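Local atomic coordinates of CDP-4-keto-6-deoxy-D-glucose-3-dehydrase (Yersinia pseudotuberculosis, PDB entry 3BB8), a protein that probably uses a pyridoxal phosphate-derived cofactor to dehydrate CDP-4-keto-6-deoxy-D-glucose at C3 during synthesis of a lipopolysaccharide deoxysugar. Residues Lys238-Ile241 with Glu242-Asp246; Tyr276-Lys279 with Tyr280-Ser283; Ile291-Met294 with Gln295-Cys298; Leu58-Gly61 with Arg62-Ala66. The protein carries 1 engineered substitution. One frame throughout, in Å; residues are numbered along the deposited sequence.

Interaction 1: residues Lys238-Ile241 with Glu242-Asp246; sequences KSII and ESFRD
K238 and E242 form an i to i+4 salt bridge along the last turns of helix 235-245, their side chains lying alongside each other and pointing the same way. Traced outward, E242 begins with CB resting 3.4 Å from K238 O, the carbonyl that also accepts the E242 backbone N-H. With CG anti to the backbone N (chi1 -172°) and the chain extended, the carboxylate is carried back beside the lysine. There OE1 takes the lysine ammonium, K238 NZ standing 3.0 Å from E242 OE1 but 44° out of the carboxylate plane. OE2 faces a second cation: R245 NH2 is 3.8 Å from E242 OE2, a long pairing of charges in which no N-H points at the oxygen. R245 also bonds D246, R245 NE lying 2.9 Å from D246 OD1 on the syn side of that carboxylate, while its NH1 donates to T82 O. Two acids and two bases thus alternate in one network, which probably keeps E242 ionised. L81 of strand 79-83 packs against E242. I240, I241 and F244 pack on helix 86-96, I241 also on strands 79-83 and 228-232, and F244 stacks on H284. The F244 ring lies beside I240, whose CG2 approaches its edge in the ring plane, I240 CG2 being 3.5 Å from F244 CE2.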
ATOM      1  N   LYS A 238      -0.594  14.360  12.150  1.00 34.53           N
ATOM      2  CA  LYS A 238       0.100  13.100  12.335  1.00 35.99           C
ATOM      3  C   LYS A 238      -0.888  12.045  12.823  1.00 38.83           C
ATOM      4  O   LYS A 238      -0.874  10.902  12.350  1.00 41.62           O
ATOM      5  CB  LYS A 238       1.231  13.292  13.346  1.00 36.97           C
ATOM      6  CG  LYS A 238       2.083  12.064  13.633  1.00 39.16           C
ATOM      7  CD  LYS A 238       1.380  11.099  14.571  1.00 42.37           C
ATOM      8  CE  LYS A 238       2.339  10.036  15.069  1.00 45.82           C
ATOM      9  NZ  LYS A 238       1.709   9.162  16.102  1.00 50.62           N
ATOM     10  N   SER A 239      -1.750  12.425  13.764  1.00 37.20           N
ATOM     11  CA  SER A 239      -2.740  11.488  14.289  1.00 37.32           C
ATOM     12  C   SER A 239      -3.794  11.114  13.259  1.00 34.32           C
ATOM     13  O   SER A 239      -4.197   9.962  13.186  1.00 32.65           O
ATOM     14  CB  SER A 239      -3.420  12.054  15.536  1.00 36.75           C
ATOM     15  OG  SER A 239      -2.558  11.906  16.648  1.00 44.23           O
ATOM     16  N   ILE A 240      -4.245  12.087  12.474  1.00 33.06           N
ATOM     17  CA  ILE A 240      -5.234  11.810  11.440  1.00 34.06           C
ATOM     18  C   ILE A 240      -4.635  10.831  10.416  1.00 34.03           C
ATOM     19  O   ILE A 240      -5.247   9.807  10.110  1.00 31.99           O
ATOM     20  CB  ILE A 240      -5.682  13.116  10.713  1.00 34.24           C
ATOM     21  CG1 ILE A 240      -6.716  13.875  11.555  1.00 38.54           C
ATOM     22  CG2 ILE A 240      -6.347  12.790   9.383  1.00 33.98           C
ATOM     23  CD1 ILE A 240      -6.313  14.127  12.976  1.00 40.53           C
ATOM     24  N   ILE A 241      -3.435  11.149   9.915  1.00 34.47           N
ATOM     25  CA  ILE A 241      -2.729  10.335   8.916  1.00 32.79           C
ATOM     26  C   ILE A 241      -2.618   8.886   9.352  1.00 33.82           C
ATOM     27  O   ILE A 241      -3.023   7.973   8.625  1.00 32.57           O
ATOM     28  CB  ILE A 241      -1.261  10.817   8.686  1.00 33.73           C
ATOM     29  CG1 ILE A 241      -1.214  12.327   8.486  1.00 30.14           C
ATOM     30  CG2 ILE A 241      -0.646  10.105   7.467  1.00 30.05           C
ATOM     31  CD1 ILE A 241      -1.875  12.799   7.250  1.00 36.36           C
ATOM     32  N   GLU A 242      -2.031   8.690  10.532  1.00 34.50           N
ATOM     33  CA  GLU A 242      -1.819   7.360  11.106  1.00 32.76           C
ATOM     34  C   GLU A 242      -3.109   6.542  11.161  1.00 32.37           C
ATOM     35  O   GLU A 242      -3.105   5.337  10.894  1.00 30.16           O
ATOM     36  CB  GLU A 242      -1.222   7.499  12.509  1.00 34.53           C
ATOM     37  CG  GLU A 242      -0.778   6.181  13.143  1.00 39.99           C
ATOM     38  CD  GLU A 242       0.106   6.398  14.366  1.00 42.68           C
ATOM     39  OE1 GLU A 242      -0.311   7.155  15.270  1.00 44.25           O
ATOM     40  OE2 GLU A 242       1.212   5.813  14.425  1.00 44.14           O
ATOM     41  N   SER A 243      -4.209   7.205  11.508  1.00 31.93           N
ATOM     42  CA  SER A 243      -5.509   6.552  11.586  1.00 30.94           C
ATOM     43  C   SER A 243      -5.920   6.046  10.199  1.00 30.81           C
ATOM     44  O   SER A 243      -6.355   4.900  10.046  1.00 30.27           O
ATOM     45  CB  SER A 243      -6.552   7.534  12.113  1.00 28.09           C
ATOM     46  OG  SER A 243      -7.846   6.956  12.108  1.00 28.28           O
ATOM     47  N   PHE A 244      -5.783   6.903   9.195  1.00 29.09           N
ATOM     48  CA  PHE A 244      -6.128   6.530   7.827  1.00 28.52           C
ATOM     49  C   PHE A 244      -5.234   5.382   7.339  1.00 28.72           C
ATOM     50  O   PHE A 244      -5.687   4.473   6.641  1.00 27.26           O
ATOM     51  CB  PHE A 244      -5.973   7.730   6.909  1.00 24.79           C
ATOM     52  CG  PHE A 244      -7.179   8.622   6.866  1.00 24.43           C
ATOM     53  CD1 PHE A 244      -8.369   8.176   6.297  1.00 20.32           C
ATOM     54  CD2 PHE A 244      -7.115   9.927   7.353  1.00 24.06           C
ATOM     55  CE1 PHE A 244      -9.485   9.017   6.209  1.00 22.57           C
ATOM     56  CE2 PHE A 244      -8.226  10.778   7.268  1.00 20.87           C
ATOM     57  CZ  PHE A 244      -9.411  10.319   6.693  1.00 21.79           C
ATOM     58  N   ARG A 245      -3.966   5.421   7.727  1.00 27.51           N
ATOM     59  CA  ARG A 245      -3.044   4.379   7.323  1.00 27.57           C
ATOM     60  C   ARG A 245      -3.380   3.076   8.032  1.00 26.95           C
ATOM     61  O   ARG A 245      -3.292   2.002   7.450  1.00 26.46           O
ATOM     62  CB  ARG A 245      -1.591   4.767   7.642  1.00 22.90           C
ATOM     63  CG  ARG A 245      -0.589   3.733   7.130  1.00 22.87           C
ATOM     64  CD  ARG A 245       0.803   3.905   7.736  1.00 26.24           C
ATOM     65  NE  ARG A 245       0.828   3.650   9.173  1.00 26.95           N
ATOM     66  CZ  ARG A 245       1.855   3.952   9.971  1.00 30.51           C
ATOM     67  NH1 ARG A 245       2.957   4.519   9.478  1.00 25.99           N
ATOM     68  NH2 ARG A 245       1.777   3.698  11.269  1.00 29.27           N
ATOM     69  N   ASP A 246      -3.776   3.181   9.293  1.00 29.26           N
ATOM     70  CA  ASP A 246      -4.087   2.003  10.079  1.00 27.92           C
ATOM     71  C   ASP A 246      -5.568   1.610  10.213  1.00 27.41           C
ATOM     72  O   ASP A 246      -6.116   1.580  11.312  1.00 29.43           O
ATOM     73  CB  ASP A 246      -3.448   2.148  11.467  1.00 29.78           C
ATOM     74  CG  ASP A 246      -1.948   2.452  11.403  1.00 29.77           C
ATOM     75  OD1 ASP A 246      -1.301   2.167  10.369  1.00 29.98           O
ATOM     76  OD2 ASP A 246      -1.403   2.966  12.402  1.00 32.93           O
TER

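Interaction 2: residues Tyr276-Lys279 with Tyr280-Ser283; sequences YDHK and YTYS
The ring of Y276 presents its edge to the turn that follows: Y280 O and the T281 hydroxyl lie near the ring plane, and Y276 CE2 comes within 3.5 Å of Y280 O. The same carbon touches Y280 CB at 3.9 Å, the two tyrosine side chains crossing obliquely. The Y280 ring in turn has K279 O at its own edge. Between the tyrosines the chain folds through a short 3-10 turn opened by an Asx turn, in which D277 OD1 uses its anti lone pair to accept from K279 N at 3.2 Å. D277 O is gripped twice, from opposite faces of its carbonyl plane: Y280 N is 3.0 Å from D277 O, and T281 OG1 donates to D277 O over 2.9 Å. The threonine hydroxyl gets there because chi1 (-59°) sets OG1 beside its backbone N. T281 N then bonds H278 O. The turn belongs to the long connection between helices 235-245 and 293-323. Y276 OH bonds F377 O of the second subunit, the carbonyl of a residue of the cofactor pocket. On its own chain the turn lies against the R249 and D250 segment that follows helix 235-245.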
ATOM      1  N   TYR A 276     -16.484  -1.457  24.178  1.00 46.26           N
ATOM      2  CA  TYR A 276     -16.113  -2.035  22.888  1.00 45.35           C
ATOM      3  C   TYR A 276     -14.626  -1.767  22.668  1.00 45.17           C
ATOM      4  O   TYR A 276     -14.153  -0.657  22.883  1.00 45.01           O
ATOM      5  CB  TYR A 276     -16.919  -1.403  21.746  1.00 43.79           C
ATOM      6  CG  TYR A 276     -17.031  -2.295  20.535  1.00 41.21           C
ATOM      7  CD1 TYR A 276     -17.999  -3.294  20.475  1.00 39.06           C
ATOM      8  CD2 TYR A 276     -16.131  -2.176  19.463  1.00 42.07           C
ATOM      9  CE1 TYR A 276     -18.079  -4.162  19.388  1.00 39.28           C
ATOM     10  CE2 TYR A 276     -16.200  -3.045  18.365  1.00 40.47           C
ATOM     11  CZ  TYR A 276     -17.179  -4.034  18.337  1.00 40.09           C
ATOM     12  OH  TYR A 276     -17.263  -4.897  17.268  1.00 38.56           O
ATOM     13  N   ASP A 277     -13.900  -2.795  22.243  1.00 45.21           N
ATOM     14  CA  ASP A 277     -12.462  -2.706  22.004  1.00 47.99           C
ATOM     15  C   ASP A 277     -12.061  -1.457  21.214  1.00 47.32           C
ATOM     16  O   ASP A 277     -12.584  -1.212  20.126  1.00 45.40           O
ATOM     17  CB  ASP A 277     -12.000  -3.960  21.252  1.00 50.94           C
ATOM     18  CG  ASP A 277     -10.640  -4.445  21.703  1.00 54.53           C
ATOM     19  OD1 ASP A 277      -9.637  -3.734  21.473  1.00 56.87           O
ATOM     20  OD2 ASP A 277     -10.578  -5.543  22.299  1.00 57.66           O
ATOM     21  N   HIS A 278     -11.136  -0.673  21.761  1.00 48.93           N
ATOM     22  CA  HIS A 278     -10.672   0.538  21.081  1.00 50.95           C
ATOM     23  C   HIS A 278     -10.017   0.114  19.767  1.00 49.44           C
ATOM     24  O   HIS A 278     -10.167   0.778  18.743  1.00 49.19           O
ATOM     25  CB  HIS A 278      -9.649   1.300  21.935  1.00 53.72           C
ATOM     26  CG  HIS A 278      -9.459   2.731  21.519  1.00 59.75           C
ATOM     27  ND1 HIS A 278      -8.265   3.406  21.685  1.00 61.75           N
ATOM     28  CD2 HIS A 278     -10.324   3.627  20.981  1.00 60.33           C
ATOM     29  CE1 HIS A 278      -8.404   4.653  21.269  1.00 62.14           C
ATOM     30  NE2 HIS A 278      -9.643   4.813  20.837  1.00 62.62           N
ATOM     31  N   LYS A 279      -9.299  -1.005  19.814  1.00 47.64           N
ATOM     32  CA  LYS A 279      -8.625  -1.561  18.641  1.00 46.86           C
ATOM     33  C   LYS A 279      -9.587  -1.726  17.468  1.00 44.26           C
ATOM     34  O   LYS A 279      -9.172  -1.711  16.309  1.00 45.05           O
ATOM     35  CB  LYS A 279      -8.018  -2.925  18.982  1.00 48.27           C
ATOM     36  CG  LYS A 279      -6.658  -2.869  19.673  1.00 52.91           C
ATOM     37  CD  LYS A 279      -5.521  -2.798  18.652  1.00 53.22           C
ATOM     38  CE  LYS A 279      -4.188  -3.207  19.276  1.00 54.72           C
ATOM     39  NZ  LYS A 279      -3.163  -3.582  18.248  1.00 56.38           N
ATOM     40  N   TYR A 280     -10.870  -1.888  17.776  1.00 39.84           N
ATOM     41  CA  TYR A 280     -11.887  -2.059  16.745  1.00 38.62           C
ATOM     42  C   TYR A 280     -12.908  -0.922  16.705  1.00 36.96           C
ATOM     43  O   TYR A 280     -14.078  -1.139  16.382  1.00 37.52           O
ATOM     44  CB  TYR A 280     -12.611  -3.398  16.926  1.00 40.69           C
ATOM     45  CG  TYR A 280     -11.793  -4.637  16.596  1.00 42.32           C
ATOM     46  CD1 TYR A 280     -12.315  -5.914  16.823  1.00 45.53           C
ATOM     47  CD2 TYR A 280     -10.512  -4.541  16.043  1.00 43.57           C
ATOM     48  CE1 TYR A 280     -11.591  -7.064  16.509  1.00 45.35           C
ATOM     49  CE2 TYR A 280      -9.775  -5.689  15.727  1.00 45.52           C
ATOM     50  CZ  TYR A 280     -10.326  -6.948  15.962  1.00 45.81           C
ATOM     51  OH  TYR A 280      -9.632  -8.091  15.638  1.00 45.27           O
ATOM     52  N   THR A 281     -12.459   0.284  17.053  1.00 35.67           N
ATOM     53  CA  THR A 281     -13.296   1.480  17.009  1.00 33.47           C
ATOM     54  C   THR A 281     -12.700   2.317  15.869  1.00 31.94           C
ATOM     55  O   THR A 281     -11.526   2.693  15.899  1.00 29.97           O
ATOM     56  CB  THR A 281     -13.230   2.252  18.330  1.00 34.33           C
ATOM     57  OG1 THR A 281     -13.676   1.394  19.384  1.00 33.84           O
ATOM     58  CG2 THR A 281     -14.124   3.497  18.278  1.00 31.84           C
ATOM     59  N   TYR A 282     -13.513   2.604  14.861  1.00 30.35           N
ATOM     60  CA  TYR A 282     -13.032   3.318  13.686  1.00 30.66           C
ATOM     61  C   TYR A 282     -13.529   4.752  13.507  1.00 29.79           C
ATOM     62  O   TYR A 282     -14.714   4.997  13.304  1.00 30.69           O
ATOM     63  CB  TYR A 282     -13.368   2.459  12.468  1.00 28.17           C
ATOM     64  CG  TYR A 282     -12.797   1.065  12.609  1.00 29.47           C
ATOM     65  CD1 TYR A 282     -11.457   0.813  12.322  1.00 28.67           C
ATOM     66  CD2 TYR A 282     -13.583   0.006  13.086  1.00 26.51           C
ATOM     67  CE1 TYR A 282     -10.905  -0.459  12.504  1.00 29.15           C
ATOM     68  CE2 TYR A 282     -13.044  -1.263  13.268  1.00 29.24           C
ATOM     69  CZ  TYR A 282     -11.701  -1.491  12.973  1.00 29.55           C
ATOM     70  OH  TYR A 282     -11.161  -2.746  13.135  1.00 28.61           O
ATOM     71  N   SER A 283     -12.590   5.686  13.557  1.00 30.85           N
ATOM     72  CA  SER A 283     -12.876   7.113  13.428  1.00 31.06           C
ATOM     73  C   SER A 283     -12.710   7.682  12.026  1.00 31.23           C
ATOM     74  O   SER A 283     -13.058   8.838  11.791  1.00 31.20           O
ATOM     75  CB  SER A 283     -11.961   7.892  14.357  1.00 32.70           C
ATOM     76  OG  SER A 283     -10.603   7.610  14.049  1.00 32.73           O
TER

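Interaction 3: residues Ile291-Met294 with Gln295-Cys298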
ATOM      1  N   ILE A 291       4.058  -0.776   5.898  1.00 29.94           N
ATOM      2  CA  ILE A 291       5.098  -1.612   5.318  1.00 33.44           C
ATOM      3  C   ILE A 291       5.665  -2.571   6.351  1.00 33.35           C
ATOM      4  O   ILE A 291       5.163  -2.658   7.479  1.00 34.70           O
ATOM      5  CB  ILE A 291       6.257  -0.776   4.686  1.00 33.92           C
ATOM      6  CG1 ILE A 291       7.206  -0.228   5.762  1.00 35.99           C
ATOM      7  CG2 ILE A 291       5.671   0.349   3.850  1.00 34.51           C
ATOM      8  CD1 ILE A 291       6.644   0.878   6.593  1.00 37.24           C
ATOM      9  N   THR A 292       6.692  -3.308   5.951  1.00 32.64           N
ATOM     10  CA  THR A 292       7.328  -4.285   6.824  1.00 33.35           C
ATOM     11  C   THR A 292       8.612  -3.714   7.420  1.00 34.63           C
ATOM     12  O   THR A 292       9.136  -2.710   6.933  1.00 33.89           O
ATOM     13  CB  THR A 292       7.689  -5.562   6.043  1.00 33.14           C
ATOM     14  OG1 THR A 292       8.731  -5.266   5.106  1.00 34.00           O
ATOM     15  CG2 THR A 292       6.473  -6.093   5.302  1.00 31.03           C
ATOM     16  N   ASP A 293       9.130  -4.353   8.466  1.00 34.83           N
ATOM     17  CA  ASP A 293      10.356  -3.854   9.072  1.00 35.43           C
ATOM     18  C   ASP A 293      11.506  -4.167   8.111  1.00 35.32           C
ATOM     19  O   ASP A 293      12.540  -3.500   8.143  1.00 35.52           O
ATOM     20  CB  ASP A 293      10.582  -4.488  10.454  1.00 34.88           C
ATOM     21  CG  ASP A 293      11.117  -3.483  11.485  1.00 35.50           C
ATOM     22  OD1 ASP A 293      10.629  -2.333  11.520  1.00 31.17           O
ATOM     23  OD2 ASP A 293      12.017  -3.847  12.274  1.00 38.16           O
ATOM     24  N   MET A 294      11.312  -5.167   7.248  1.00 33.99           N
ATOM     25  CA  MET A 294      12.331  -5.524   6.261  1.00 34.74           C
ATOM     26  C   MET A 294      12.621  -4.293   5.408  1.00 35.61           C
ATOM     27  O   MET A 294      13.776  -3.885   5.238  1.00 36.23           O
ATOM     28  CB  MET A 294      11.851  -6.653   5.353  1.00 34.15           C
ATOM     29  CG  MET A 294      11.741  -7.997   6.028  1.00 37.24           C
ATOM     30  SD  MET A 294      10.251  -8.239   7.038  1.00 42.06           S
ATOM     31  CE  MET A 294       9.064  -8.680   5.769  1.00 37.75           C
ATOM     32  N   GLN A 295      11.557  -3.707   4.872  1.00 34.14           N
ATOM     33  CA  GLN A 295      11.678  -2.504   4.068  1.00 33.43           C
ATOM     34  C   GLN A 295      12.283  -1.411   4.939  1.00 32.83           C
ATOM     35  O   GLN A 295      13.188  -0.692   4.514  1.00 33.03           O
ATOM     36  CB  GLN A 295      10.296  -2.064   3.560  1.00 32.33           C
ATOM     37  CG  GLN A 295       9.707  -2.960   2.478  1.00 31.06           C
ATOM     38  CD  GLN A 295       8.179  -2.927   2.440  1.00 33.92           C
ATOM     39  OE1 GLN A 295       7.507  -3.680   3.150  1.00 34.44           O
ATOM     40  NE2 GLN A 295       7.628  -2.048   1.616  1.00 32.11           N
ATOM     41  N   ALA A 296      11.780  -1.279   6.159  1.00 32.39           N
ATOM     42  CA  ALA A 296      12.295  -0.263   7.075  1.00 34.84           C
ATOM     43  C   ALA A 296      13.818  -0.373   7.231  1.00 35.00           C
ATOM     44  O   ALA A 296      14.519   0.636   7.270  1.00 34.99           O
ATOM     45  CB  ALA A 296      11.625  -0.399   8.442  1.00 36.85           C
ATOM     46  N   ALA A 297      14.316  -1.603   7.316  1.00 35.48           N
ATOM     47  CA  ALA A 297      15.745  -1.856   7.479  1.00 37.99           C
ATOM     48  C   ALA A 297      16.546  -1.279   6.317  1.00 39.04           C
ATOM     49  O   ALA A 297      17.482  -0.494   6.521  1.00 40.12           O
ATOM     50  CB  ALA A 297      15.999  -3.363   7.586  1.00 37.25           C
ATOM     51  N   CYS A 298      16.174  -1.679   5.102  1.00 38.36           N
ATOM     52  CA  CYS A 298      16.849  -1.213   3.901  1.00 37.64           C
ATOM     53  C   CYS A 298      16.899   0.303   3.933  1.00 37.12           C
ATOM     54  O   CYS A 298      17.946   0.900   3.715  1.00 38.62           O
ATOM     55  CB  CYS A 298      16.102  -1.697   2.656  1.00 38.67           C
ATOM     56  SG  CYS A 298      16.988  -1.469   1.090  1.00 40.01           S
TER
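T292 and Q295 close a capping box at the start of helix 293-323. T292 is the N-cap: its OG1 accepts the Q295 backbone N-H in a nearly straight bond, Q295 N to T292 OG1 being 3.2 Å at 170°. The glutamine side chain, extended beyond CG, crosses the threonine at about a right angle, and its OE1 receives two donors. T292 OG1 donates to Q295 OE1 over 2.8 Å, in the carbonyl plane and on a lone pair, whereas T292 N reaches Q295 OE1 at 2.9 Å from above that plane. The threonine hydroxyl therefore both gives and accepts, which fixes its rotation; chi1 of 68° holds OG1 between the backbone N and the carbonyl carbon, where both partners can be met. Over the amide lies I291, its CB 3.5 Å from Q295 OE1. The other end of the amide is held outside the turn, Q295 NE2 donating to E226 O, so the buried group is tied at both polar atoms. Behind the box the regular helical bonds begin, T292 O taking A296 N and D293 O taking A297 N. The cap lies at the dimer interface: Q295 packs against Q295 of the second subunit, and M294 against M224 of that subunit. D293, the first residue of the helix, turns its carboxylate to the neighbouring 58-66 region, where OD1 accepts from G61 N, and on its flank D293 OD1 also touches the methyl of A296, 3.8 Å from A296 CB.

Interaction 4: residues Leu58-Gly61 with Arg62-Ala66; sequences LTTG and RFNDA
G61 O accepts from D65 N over 2.8 Å, and this bond joins the loop 58-61 to the first turn of helix 62-75. Just ahead of the helix, G61 takes phi/psi of -168°/-121°, a region of backbone space reached mainly by glycine, and the chain swings from the extended run at T60 straight into helical geometry at R62. A second bond of the same kind, A66 N to R62 O at 3.2 Å, continues the turn. G61 occupies the N-cap position without a side chain, and the carboxylate of D293, on another helix, accepts from F63 N and N64 N, the amide N-H groups of the first turn, much as an N-cap side chain would. Among the side chains, T60 and N64 carry the contact. T60 CG2 sits 3.4 Å from N64 CG, so the threonine methyl lies over the face of the amide, above its carbon, while T60 CB meets N64 CB at 3.5 Å. N64 CG lies anti to its N (chi1 -173°), which lays the amide flat beneath the T60 methyl, with OD1 bonded to T82 OG1. On the flank facing helix 43-55, R62 extends to salt bridges with D55 and E51, and F63 CZ stands 3.6 Å above the plane of the R62 guanidinium, over its centre.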
ATOM      1  N   LEU A  58       8.487  -9.118  11.348  1.00 42.13           N
ATOM      2  CA  LEU A  58       7.834  -8.822  10.069  1.00 40.41           C
ATOM      3  C   LEU A  58       7.121  -7.469   9.936  1.00 40.51           C
ATOM      4  O   LEU A  58       7.445  -6.691   9.032  1.00 39.94           O
ATOM      5  CB  LEU A  58       6.855  -9.950   9.725  1.00 36.91           C
ATOM      6  CG  LEU A  58       7.413 -11.372   9.886  1.00 36.38           C
ATOM      7  CD1 LEU A  58       6.447 -12.372   9.286  1.00 34.82           C
ATOM      8  CD2 LEU A  58       8.761 -11.487   9.202  1.00 37.64           C
ATOM      9  N   THR A  59       6.182  -7.170  10.834  1.00 39.84           N
ATOM     10  CA  THR A  59       5.461  -5.897  10.756  1.00 39.69           C
ATOM     11  C   THR A  59       6.431  -4.815  11.212  1.00 40.31           C
ATOM     12  O   THR A  59       7.528  -5.132  11.667  1.00 41.31           O
ATOM     13  CB  THR A  59       4.198  -5.873  11.656  1.00 39.35           C
ATOM     14  OG1 THR A  59       4.539  -6.274  12.989  1.00 38.43           O
ATOM     15  CG2 THR A  59       3.131  -6.801  11.094  1.00 38.33           C
ATOM     16  N   THR A  60       6.049  -3.546  11.091  1.00 39.39           N
ATOM     17  CA  THR A  60       6.951  -2.478  11.506  1.00 41.95           C
ATOM     18  C   THR A  60       7.311  -2.574  12.987  1.00 44.64           C
ATOM     19  O   THR A  60       6.491  -2.956  13.827  1.00 46.03           O
ATOM     20  CB  THR A  60       6.366  -1.068  11.237  1.00 40.62           C
ATOM     21  OG1 THR A  60       5.026  -0.991  11.737  1.00 41.69           O
ATOM     22  CG2 THR A  60       6.389  -0.758   9.752  1.00 39.72           C
ATOM     23  N   GLY A  61       8.547  -2.223  13.308  1.00 45.76           N
ATOM     24  CA  GLY A  61       8.964  -2.279  14.692  1.00 45.87           C
ATOM     25  C   GLY A  61      10.282  -1.586  14.932  1.00 45.82           C
ATOM     26  O   GLY A  61      10.429  -0.389  14.681  1.00 46.59           O
ATOM     27  N   ARG A  62      11.235  -2.360  15.432  1.00 45.96           N
ATOM     28  CA  ARG A  62      12.580  -1.896  15.744  1.00 46.24           C
ATOM     29  C   ARG A  62      13.152  -0.998  14.648  1.00 45.22           C
ATOM     30  O   ARG A  62      13.440   0.178  14.884  1.00 46.01           O
ATOM     31  CB  ARG A  62      13.457  -3.130  15.967  1.00 48.02           C
ATOM     32  CG  ARG A  62      14.944  -2.929  16.039  1.00 51.00           C
ATOM     33  CD  ARG A  62      15.603  -4.311  16.047  1.00 53.64           C
ATOM     34  NE  ARG A  62      17.055  -4.243  15.928  1.00 55.46           N
ATOM     35  CZ  ARG A  62      17.812  -5.248  15.500  1.00 56.71           C
ATOM     36  NH1 ARG A  62      17.254  -6.403  15.146  1.00 53.88           N
ATOM     37  NH2 ARG A  62      19.129  -5.097  15.417  1.00 59.09           N
ATOM     38  N   PHE A  63      13.299  -1.538  13.446  1.00 43.96           N
ATOM     39  CA  PHE A  63      13.844  -0.752  12.346  1.00 43.73           C
ATOM     40  C   PHE A  63      12.960   0.405  11.885  1.00 42.94           C
ATOM     41  O   PHE A  63      13.466   1.506  11.624  1.00 40.75           O
ATOM     42  CB  PHE A  63      14.167  -1.650  11.159  1.00 44.24           C
ATOM     43  CG  PHE A  63      15.268  -2.620  11.430  1.00 47.57           C
ATOM     44  CD1 PHE A  63      14.984  -3.939  11.779  1.00 47.47           C
ATOM     45  CD2 PHE A  63      16.598  -2.216  11.346  1.00 47.10           C
ATOM     46  CE1 PHE A  63      16.006  -4.837  12.039  1.00 48.26           C
ATOM     47  CE2 PHE A  63      17.628  -3.104  11.605  1.00 47.60           C
ATOM     48  CZ  PHE A  63      17.335  -4.419  11.952  1.00 48.77           C
ATOM     49  N   ASN A  64      11.651   0.172  11.787  1.00 41.66           N
ATOM     50  CA  ASN A  64      10.757   1.233  11.349  1.00 42.33           C
ATOM     51  C   ASN A  64      10.817   2.409  12.308  1.00 43.77           C
ATOM     52  O   ASN A  64      10.713   3.561  11.882  1.00 44.20           O
ATOM     53  CB  ASN A  64       9.313   0.742  11.239  1.00 42.26           C
ATOM     54  CG  ASN A  64       8.388   1.793  10.628  1.00 43.35           C
ATOM     55  OD1 ASN A  64       8.496   2.113   9.442  1.00 40.54           O
ATOM     56  ND2 ASN A  64       7.485   2.345  11.442  1.00 39.82           N
ATOM     57  N   ASP A  65      10.979   2.125  13.601  1.00 45.97           N
ATOM     58  CA  ASP A  65      11.066   3.189  14.604  1.00 46.95           C
ATOM     59  C   ASP A  65      12.334   3.990  14.368  1.00 45.79           C
ATOM     60  O   ASP A  65      12.315   5.221  14.373  1.00 46.25           O
ATOM     61  CB  ASP A  65      11.110   2.625  16.030  1.00 49.89           C
ATOM     62  CG  ASP A  65       9.809   1.977  16.447  1.00 52.65           C
ATOM     63  OD1 ASP A  65       8.734   2.490  16.058  1.00 55.57           O
ATOM     64  OD2 ASP A  65       9.861   0.963  17.178  1.00 52.97           O
ATOM     65  N   ALA A  66      13.436   3.277  14.170  1.00 45.79           N
ATOM     66  CA  ALA A  66      14.729   3.908  13.921  1.00 46.09           C
ATOM     67  C   ALA A  66      14.683   4.762  12.649  1.00 45.05           C
ATOM     68  O   ALA A  66      15.168   5.897  12.630  1.00 45.70           O
ATOM     69  CB  ALA A  66      15.818   2.838  13.800  1.00 44.03           C
TER

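How the interactions relate
Each contact is local, between residues three to five apart, and the four follow one another in series without nesting or crossing. Interaction 4 comes first, turning the loop after helix 43-55 into helix 62-75. Interaction 1 lies at the end of helix 235-245, and interaction 2 closes a turn in the long connection that follows. Interaction 3 then ends this connection by starting helix 293-323. Sequence-distant contacts 3 and 4 are close in space, centres about 7 Å apart, joining two helix starts. Interactions 1 and 2 meet where S243 OG lies 3.4 Å from S283 OG. Interactions 2, 3 and 4 also touch the second subunit, whereas interaction 1 packs within its own chain.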